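Local coordinates for biofilm-surface layer protein A (Bacillus subtilis, PDB 4BHU) that self-assembles into a stable, compression-resistant layer on the surface of biofilms, making them hydrophobic and supporting complex colony architecture, at residues L35-F48 and L96-S110. The protein carries 1 engineered substitution. Numbering follows the deposited sequence.
Sequences LSLGVMEFTLPSGF and LPAAGTYTFRAENKS
The ring of F48 receives the edge of F104 over one face, with F104 CZ 3.8 Å from F48 CD2, while its own rim is turned to the face of Y102, ring planes at 83°. L96 CD2 lies at another part of the F48 rim, and P97 CD comes within 3.4 Å of F48 CZ. On F104, P45 CD sits over one face, a CH-pi contact 3.7 Å from the centroid, and L44 CD2 touches the edge in plane. Carbonyl S46 O meets the rim of Y102. F42 has M40 CE over one face and A106 CB off-centre in a second CH-pi contact. On the opposite face of the sheet, E41 has CG anti to the backbone N (chi1 -176°) and an extended chain beyond, which carries its carboxylate across the K109 side chain at a slant, OE1 3.3 Å from K109 CD; their salt bridge is long, and R74 is the stronger partner of E41.

Strands 39-43 and 100-109 run antiparallel, paired by backbone bonds at V39–K109, E41–E107 and T43–R105. The pairing ends beyond T43, where a water donates to both T43 O and T103 O, and P45 to F48 form a type II turn that carries F48 to the aromatic cluster. At the other end S110 OG donates to L37 O, 2.9 Å away. From strand 22-30, Y29 packs on M40 and A106, and L27 on L44 and F104, giving the two-sheet core of an immunoglobulin-like beta-sandwich, in which these strands are adjacent inner strands of one sheet.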
ATOM      1  N   LEU I  35     -25.620   7.539   8.192  1.00 31.68           N
ATOM      2  CA  LEU I  35     -25.564   6.632   9.326  1.00 34.40           C
ATOM      3  C   LEU I  35     -24.160   6.664   9.914  1.00 34.16           C
ATOM      4  O   LEU I  35     -23.184   6.827   9.180  1.00 27.98           O
ATOM      5  CB  LEU I  35     -25.891   5.212   8.866  1.00 30.65           C
ATOM      6  CG  LEU I  35     -27.327   4.968   8.402  1.00 35.64           C
ATOM      7  CD1 LEU I  35     -27.414   3.627   7.683  1.00 40.13           C
ATOM      8  CD2 LEU I  35     -28.288   5.009   9.560  1.00 32.12           C
ATOM      9  N   SER I  36     -24.068   6.526  11.233  1.00 27.95           N
ATOM     10  CA  SER I  36     -22.806   6.227  11.899  1.00 30.11           C
ATOM     11  C   SER I  36     -22.656   4.705  12.106  1.00 25.30           C
ATOM     12  O   SER I  36     -23.608   3.955  11.904  1.00 28.22           O
ATOM     13  CB  SER I  36     -22.752   6.943  13.248  1.00 33.36           C
ATOM     14  OG  SER I  36     -22.536   8.321  13.054  1.00 43.99           O
ATOM     15  N   LEU I  37     -21.459   4.259  12.474  1.00 23.56           N
ATOM     16  CA  LEU I  37     -21.219   2.857  12.768  1.00 26.63           C
ATOM     17  C   LEU I  37     -22.165   2.428  13.862  1.00 26.39           C
ATOM     18  O   LEU I  37     -22.435   3.188  14.778  1.00 25.10           O
ATOM     19  CB  LEU I  37     -19.798   2.616  13.261  1.00 28.86           C
ATOM     20  CG  LEU I  37     -18.665   2.830  12.258  1.00 27.17           C
ATOM     21  CD1 LEU I  37     -17.337   2.476  12.935  1.00 28.69           C
ATOM     22  CD2 LEU I  37     -18.882   2.000  11.038  1.00 27.17           C
ATOM     23  N   GLY I  38     -22.660   1.205  13.772  1.00 27.85           N
ATOM     24  CA  GLY I  38     -23.564   0.708  14.789  1.00 30.93           C
ATOM     25  C   GLY I  38     -24.518  -0.348  14.273  1.00 32.32           C
ATOM     26  O   GLY I  38     -24.151  -1.167  13.430  1.00 27.78           O
ATOM     27  N   VAL I  39     -25.747  -0.312  14.791  1.00 31.22           N
ATOM     28  CA  VAL I  39     -26.758  -1.312  14.479  1.00 33.94           C
ATOM     29  C   VAL I  39     -28.085  -0.632  14.213  1.00 33.86           C
ATOM     30  O   VAL I  39     -28.584   0.125  15.041  1.00 39.35           O
ATOM     31  CB  VAL I  39     -26.919  -2.310  15.660  1.00 34.50           C
ATOM     32  CG1 VAL I  39     -27.851  -3.454  15.285  1.00 34.26           C
ATOM     33  CG2 VAL I  39     -25.563  -2.869  16.054  1.00 35.98           C
HETATM   34  N   MSE I  40     -28.646  -0.885  13.042  1.00 29.38           N
HETATM   35  CA  MSE I  40     -29.937  -0.331  12.660  1.00 28.68           C
HETATM   36  C   MSE I  40     -30.991  -1.211  13.336  1.00 32.92           C
HETATM   37  O   MSE I  40     -30.953  -2.428  13.174  1.00 28.83           O
HETATM   38  CB  MSE I  40     -30.091  -0.403  11.148  1.00 32.40           C
HETATM   39  CG  MSE I  40     -31.428   0.082  10.606  1.00 42.22           C
HETATM   40 SE   MSE I  40     -31.605   2.035  10.715  1.00 63.49          SE
HETATM   41  CE  MSE I  40     -33.316   2.130  11.709  1.00 39.45           C
ATOM     42  N   GLU I  41     -31.903  -0.606  14.097  1.00 31.57           N
ATOM     43  CA  GLU I  41     -32.899  -1.371  14.858  1.00 29.87           C
ATOM     44  C   GLU I  41     -34.317  -0.781  14.756  1.00 32.16           C
ATOM     45  O   GLU I  41     -34.533   0.416  15.002  1.00 27.84           O
ATOM     46  CB  GLU I  41     -32.474  -1.483  16.324  1.00 34.69           C
ATOM     47  CG  GLU I  41     -33.400  -2.346  17.154  1.00 34.91           C
ATOM     48  CD  GLU I  41     -32.824  -2.681  18.503  1.00 46.08           C
ATOM     49  OE1 GLU I  41     -31.617  -2.991  18.569  1.00 53.86           O
ATOM     50  OE2 GLU I  41     -33.573  -2.648  19.495  1.00 44.44           O
ATOM     51  N   PHE I  42     -35.262  -1.638  14.371  1.00 26.76           N
ATOM     52  CA  PHE I  42     -36.668  -1.279  14.262  1.00 27.98           C
ATOM     53  C   PHE I  42     -37.391  -1.994  15.393  1.00 28.12           C
ATOM     54  O   PHE I  42     -37.116  -3.161  15.651  1.00 27.41           O
ATOM     55  CB  PHE I  42     -37.257  -1.778  12.942  1.00 25.92           C
ATOM     56  CG  PHE I  42     -36.871  -0.972  11.743  1.00 31.62           C
ATOM     57  CD1 PHE I  42     -35.687  -1.232  11.066  1.00 28.55           C
ATOM     58  CD2 PHE I  42     -37.707   0.031  11.271  1.00 31.65           C
ATOM     59  CE1 PHE I  42     -35.341  -0.500   9.941  1.00 32.73           C
ATOM     60  CE2 PHE I  42     -37.372   0.770  10.149  1.00 32.00           C
ATOM     61  CZ  PHE I  42     -36.181   0.510   9.484  1.00 32.00           C
ATOM     62  N   THR I  43     -38.300  -1.289  16.063  1.00 29.81           N
ATOM     63  CA  THR I  43     -39.125  -1.865  17.132  1.00 30.84           C
ATOM     64  C   THR I  43     -40.598  -1.775  16.718  1.00 29.39           C
ATOM     65  O   THR I  43     -41.116  -0.699  16.403  1.00 31.18           O
ATOM     66  CB  THR I  43     -38.917  -1.134  18.467  1.00 33.01           C
ATOM     67  OG1 THR I  43     -37.535  -1.209  18.832  1.00 30.46           O
ATOM     68  CG2 THR I  43     -39.775  -1.778  19.599  1.00 36.75           C
ATOM     69  N   LEU I  44     -41.255  -2.922  16.675  1.00 27.82           N
ATOM     70  CA  LEU I  44     -42.648  -2.980  16.251  1.00 31.93           C
ATOM     71  C   LEU I  44     -43.533  -3.049  17.496  1.00 33.53           C
ATOM     72  O   LEU I  44     -43.138  -3.637  18.504  1.00 30.65           O
ATOM     73  CB  LEU I  44     -42.881  -4.205  15.365  1.00 31.43           C
ATOM     74  CG  LEU I  44     -41.923  -4.410  14.187  1.00 36.44           C
ATOM     75  CD1 LEU I  44     -42.337  -5.626  13.366  1.00 34.71           C
ATOM     76  CD2 LEU I  44     -41.851  -3.187  13.311  1.00 30.50           C
ATOM     77  N   PRO I  45     -44.729  -2.449  17.432  1.00 35.38           N
ATOM     78  CA  PRO I  45     -45.607  -2.514  18.607  1.00 35.64           C
ATOM     79  C   PRO I  45     -46.386  -3.828  18.640  1.00 34.78           C
ATOM     80  O   PRO I  45     -46.480  -4.516  17.609  1.00 28.56           O
ATOM     81  CB  PRO I  45     -46.515  -1.296  18.418  1.00 33.10           C
ATOM     82  CG  PRO I  45     -46.603  -1.130  16.926  1.00 36.03           C
ATOM     83  CD  PRO I  45     -45.310  -1.642  16.344  1.00 33.28           C
ATOM     84  N   SER I  46     -46.917  -4.199  19.807  1.00 34.80           N
ATOM     85  CA  SER I  46     -47.662  -5.457  19.910  1.00 35.17           C
ATOM     86  C   SER I  46     -48.801  -5.373  18.910  1.00 27.99           C
ATOM     87  O   SER I  46     -49.447  -4.337  18.792  1.00 32.53           O
ATOM     88  CB  SER I  46     -48.190  -5.689  21.334  1.00 38.69           C
ATOM     89  OG  SER I  46     -48.407  -7.077  21.563  1.00 43.22           O
ATOM     90  N   GLY I  47     -49.011  -6.455  18.173  1.00 32.60           N
ATOM     91  CA  GLY I  47     -49.936  -6.458  17.055  1.00 38.24           C
ATOM     92  C   GLY I  47     -49.219  -6.594  15.723  1.00 35.65           C
ATOM     93  O   GLY I  47     -49.816  -7.021  14.738  1.00 33.14           O
ATOM     94  N   PHE I  48     -47.932  -6.240  15.685  1.00 31.16           N
ATOM     95  CA  PHE I  48     -47.119  -6.429  14.481  1.00 31.93           C
ATOM     96  C   PHE I  48     -45.872  -7.260  14.745  1.00 28.09           C
ATOM     97  O   PHE I  48     -45.266  -7.174  15.821  1.00 31.71           O
ATOM     98  CB  PHE I  48     -46.730  -5.072  13.889  1.00 30.21           C
ATOM     99  CG  PHE I  48     -47.900  -4.289  13.399  1.00 32.46           C
ATOM    100  CD1 PHE I  48     -48.351  -4.438  12.106  1.00 29.45           C
ATOM    101  CD2 PHE I  48     -48.571  -3.422  14.241  1.00 36.99           C
ATOM    102  CE1 PHE I  48     -49.442  -3.727  11.660  1.00 31.82           C
ATOM    103  CE2 PHE I  48     -49.661  -2.710  13.797  1.00 36.60           C
ATOM    104  CZ  PHE I  48     -50.093  -2.866  12.503  1.00 31.98           C
ATOM    105  N   LEU I  96     -53.827  -6.982  10.093  1.00 35.95           N
ATOM    106  CA  LEU I  96     -53.849  -5.796  10.930  1.00 40.99           C
ATOM    107  C   LEU I  96     -54.529  -6.106  12.267  1.00 42.05           C
ATOM    108  O   LEU I  96     -55.565  -6.750  12.293  1.00 42.23           O
ATOM    109  CB  LEU I  96     -54.563  -4.643  10.230  1.00 41.66           C
ATOM    110  CG  LEU I  96     -53.895  -4.061   8.975  1.00 47.82           C
ATOM    111  CD1 LEU I  96     -54.687  -2.858   8.480  1.00 40.19           C
ATOM    112  CD2 LEU I  96     -52.444  -3.670   9.252  1.00 37.88           C
ATOM    113  N   PRO I  97     -53.963  -5.616  13.377  1.00 43.95           N
ATOM    114  CA  PRO I  97     -54.513  -5.877  14.714  1.00 38.94           C
ATOM    115  C   PRO I  97     -55.750  -5.027  15.043  1.00 48.04           C
ATOM    116  O   PRO I  97     -56.207  -4.226  14.219  1.00 41.69           O
ATOM    117  CB  PRO I  97     -53.366  -5.452  15.631  1.00 38.28           C
ATOM    118  CG  PRO I  97     -52.744  -4.316  14.884  1.00 37.78           C
ATOM    119  CD  PRO I  97     -52.780  -4.737  13.442  1.00 38.11           C
ATOM    120  N   ALA I  98     -56.260  -5.177  16.265  1.00 39.66           N
ATOM    121  CA  ALA I  98     -57.417  -4.397  16.714  1.00 46.20           C
ATOM    122  C   ALA I  98     -57.260  -2.905  16.405  1.00 46.21           C
ATOM    123  O   ALA I  98     -56.154  -2.379  16.344  1.00 43.99           O
ATOM    124  CB  ALA I  98     -57.656  -4.607  18.207  1.00 40.31           C
ATOM    125  N   ALA I  99     -58.382  -2.222  16.214  1.00 45.40           N
ATOM    126  CA  ALA I  99     -58.359  -0.812  15.894  1.00 40.94           C
ATOM    127  C   ALA I  99     -57.705   0.015  16.994  1.00 47.07           C
ATOM    128  O   ALA I  99     -57.864  -0.259  18.197  1.00 38.35           O
ATOM    129  CB  ALA I  99     -59.774  -0.303  15.605  1.00 50.41           C
ATOM    130  N   GLY I 100     -56.958   1.031  16.556  1.00 37.41           N
ATOM    131  CA  GLY I 100     -56.211   1.895  17.448  1.00 41.43           C
ATOM    132  C   GLY I 100     -55.022   2.525  16.722  1.00 39.57           C
ATOM    133  O   GLY I 100     -54.785   2.267  15.542  1.00 36.04           O
ATOM    134  N   THR I 101     -54.282   3.368  17.427  1.00 44.54           N
ATOM    135  CA  THR I 101     -53.054   3.917  16.874  1.00 47.52           C
ATOM    136  C   THR I 101     -51.889   3.050  17.347  1.00 46.48           C
ATOM    137  O   THR I 101     -51.820   2.673  18.525  1.00 39.05           O
ATOM    138  CB  THR I 101     -52.839   5.369  17.309  1.00 50.13           C
ATOM    139  OG1 THR I 101     -52.687   5.423  18.735  1.00 58.43           O
ATOM    140  CG2 THR I 101     -54.018   6.213  16.900  1.00 41.80           C
ATOM    141  N   TYR I 102     -50.986   2.735  16.414  1.00 45.13           N
ATOM    142  CA  TYR I 102     -49.820   1.898  16.684  1.00 39.32           C
ATOM    143  C   TYR I 102     -48.538   2.636  16.307  1.00 42.11           C
ATOM    144  O   TYR I 102     -48.409   3.135  15.175  1.00 41.89           O
ATOM    145  CB  TYR I 102     -49.917   0.607  15.880  1.00 38.19           C
ATOM    146  CG  TYR I 102     -51.021  -0.304  16.357  1.00 36.81           C
ATOM    147  CD1 TYR I 102     -52.341  -0.086  15.980  1.00 41.38           C
ATOM    148  CD2 TYR I 102     -50.742  -1.385  17.200  1.00 39.35           C
ATOM    149  CE1 TYR I 102     -53.355  -0.924  16.414  1.00 38.05           C
ATOM    150  CE2 TYR I 102     -51.738  -2.230  17.629  1.00 40.92           C
ATOM    151  CZ  TYR I 102     -53.046  -1.994  17.244  1.00 44.75           C
ATOM    152  OH  TYR I 102     -54.041  -2.844  17.684  1.00 45.06           O
ATOM    153  N   THR I 103     -47.608   2.693  17.256  1.00 35.67           N
ATOM    154  CA  THR I 103     -46.373   3.446  17.094  1.00 40.64           C
ATOM    155  C   THR I 103     -45.160   2.542  16.869  1.00 37.99           C
ATOM    156  O   THR I 103     -44.916   1.589  17.620  1.00 36.09           O
ATOM    157  CB  THR I 103     -46.093   4.336  18.323  1.00 46.74           C
ATOM    158  OG1 THR I 103     -47.218   5.190  18.576  1.00 45.00           O
ATOM    159  CG2 THR I 103     -44.836   5.188  18.094  1.00 43.60           C
ATOM    160  N   PHE I 104     -44.412   2.872  15.822  1.00 40.24           N
ATOM    161  CA  PHE I 104     -43.194   2.175  15.453  1.00 32.01           C
ATOM    162  C   PHE I 104     -42.004   3.067  15.775  1.00 37.84           C
ATOM    163  O   PHE I 104     -42.094   4.295  15.689  1.00 34.08           O
ATOM    164  CB  PHE I 104     -43.187   1.868  13.957  1.00 35.10           C
ATOM    165  CG  PHE I 104     -44.291   0.957  13.522  1.00 34.37           C
ATOM    166  CD1 PHE I 104     -45.566   1.447  13.315  1.00 39.00           C
ATOM    167  CD2 PHE I 104     -44.062  -0.396  13.337  1.00 34.99           C
ATOM    168  CE1 PHE I 104     -46.586   0.608  12.914  1.00 36.17           C
ATOM    169  CE2 PHE I 104     -45.081  -1.245  12.935  1.00 34.71           C
ATOM    170  CZ  PHE I 104     -46.346  -0.739  12.726  1.00 37.26           C
ATOM    171  N   ARG I 105     -40.894   2.430  16.134  1.00 33.94           N
ATOM    172  CA  ARG I 105     -39.674   3.119  16.529  1.00 35.85           C
ATOM    173  C   ARG I 105     -38.514   2.565  15.708  1.00 35.43           C
ATOM    174  O   ARG I 105     -38.523   1.415  15.263  1.00 29.04           O
ATOM    175  CB  ARG I 105     -39.406   2.940  18.029  1.00 40.41           C
ATOM    176  CG  ARG I 105     -40.498   3.545  18.900  1.00 53.07           C
ATOM    177  CD  ARG I 105     -40.433   3.111  20.363  1.00 56.80           C
ATOM    178  NE  ARG I 105     -41.480   3.766  21.152  1.00 61.49           N
ATOM    179  CZ  ARG I 105     -42.747   3.358  21.213  1.00 58.89           C
ATOM    180  NH1 ARG I 105     -43.149   2.290  20.537  1.00 56.74           N
ATOM    181  NH2 ARG I 105     -43.625   4.023  21.949  1.00 61.90           N
ATOM    182  N   ALA I 106     -37.519   3.401  15.486  1.00 35.87           N
ATOM    183  CA  ALA I 106     -36.345   2.970  14.750  1.00 33.14           C
ATOM    184  C   ALA I 106     -35.214   3.885  15.155  1.00 39.86           C
ATOM    185  O   ALA I 106     -35.408   5.089  15.327  1.00 37.95           O
ATOM    186  CB  ALA I 106     -36.589   3.033  13.237  1.00 34.61           C
ATOM    187  N   GLU I 107     -34.046   3.301  15.362  1.00 38.71           N
ATOM    188  CA  GLU I 107     -32.878   4.077  15.715  1.00 43.82           C
ATOM    189  C   GLU I 107     -31.614   3.377  15.255  1.00 42.67           C
ATOM    190  O   GLU I 107     -31.581   2.152  15.061  1.00 32.21           O
ATOM    191  CB  GLU I 107     -32.816   4.277  17.224  1.00 44.78           C
ATOM    192  CG  GLU I 107     -32.784   2.981  18.015  1.00 50.73           C
ATOM    193  CD  GLU I 107     -32.776   3.223  19.518  1.00 60.22           C
ATOM    194  OE1 GLU I 107     -32.882   4.401  19.916  1.00 65.27           O
ATOM    195  OE2 GLU I 107     -32.662   2.249  20.296  1.00 60.37           O
ATOM    196  N   ASN I 108     -30.567   4.174  15.095  1.00 39.72           N
ATOM    197  CA  ASN I 108     -29.252   3.636  14.841  1.00 36.61           C
ATOM    198  C   ASN I 108     -28.505   3.548  16.155  1.00 43.68           C
ATOM    199  O   ASN I 108     -28.020   4.560  16.658  1.00 44.83           O
ATOM    200  CB  ASN I 108     -28.501   4.514  13.836  1.00 40.27           C
ATOM    201  CG  ASN I 108     -27.090   4.008  13.558  1.00 41.33           C
ATOM    202  OD1 ASN I 108     -26.672   2.950  14.059  1.00 45.42           O
ATOM    203  ND2 ASN I 108     -26.347   4.767  12.777  1.00 38.27           N
ATOM    204  N   LYS I 109     -28.437   2.349  16.729  1.00 35.79           N
ATOM    205  CA  LYS I 109     -27.714   2.158  17.983  1.00 47.15           C
ATOM    206  C   LYS I 109     -26.218   2.303  17.733  1.00 46.45           C
ATOM    207  O   LYS I 109     -25.640   1.531  16.967  1.00 44.20           O
ATOM    208  CB  LYS I 109     -27.987   0.770  18.576  1.00 50.23           C
ATOM    209  CG  LYS I 109     -29.338   0.592  19.262  1.00 55.25           C
ATOM    210  CD  LYS I 109     -29.501  -0.834  19.823  1.00 57.34           C
ATOM    211  CE  LYS I 109     -29.485  -0.876  21.358  1.00 60.93           C
ATOM    212  NZ  LYS I 109     -29.952  -2.202  21.912  1.00 56.57           N
ATOM    213  N   SER I 110     -25.601   3.289  18.378  1.00 44.68           N
ATOM    214  CA  SER I 110     -24.161   3.522  18.264  1.00 49.94           C
ATOM    215  C   SER I 110     -23.524   3.721  19.639  1.00 59.45           C
ATOM    216  O   SER I 110     -24.216   3.991  20.629  1.00 55.12           O
ATOM    217  CB  SER I 110     -23.872   4.774  17.433  1.00 47.94           C
ATOM    218  OG  SER I 110     -24.452   4.703  16.139  1.00 54.11           O
TER
HETATM  219  O   HOH W   1     -42.849   0.288  18.745  1.00 40.51           O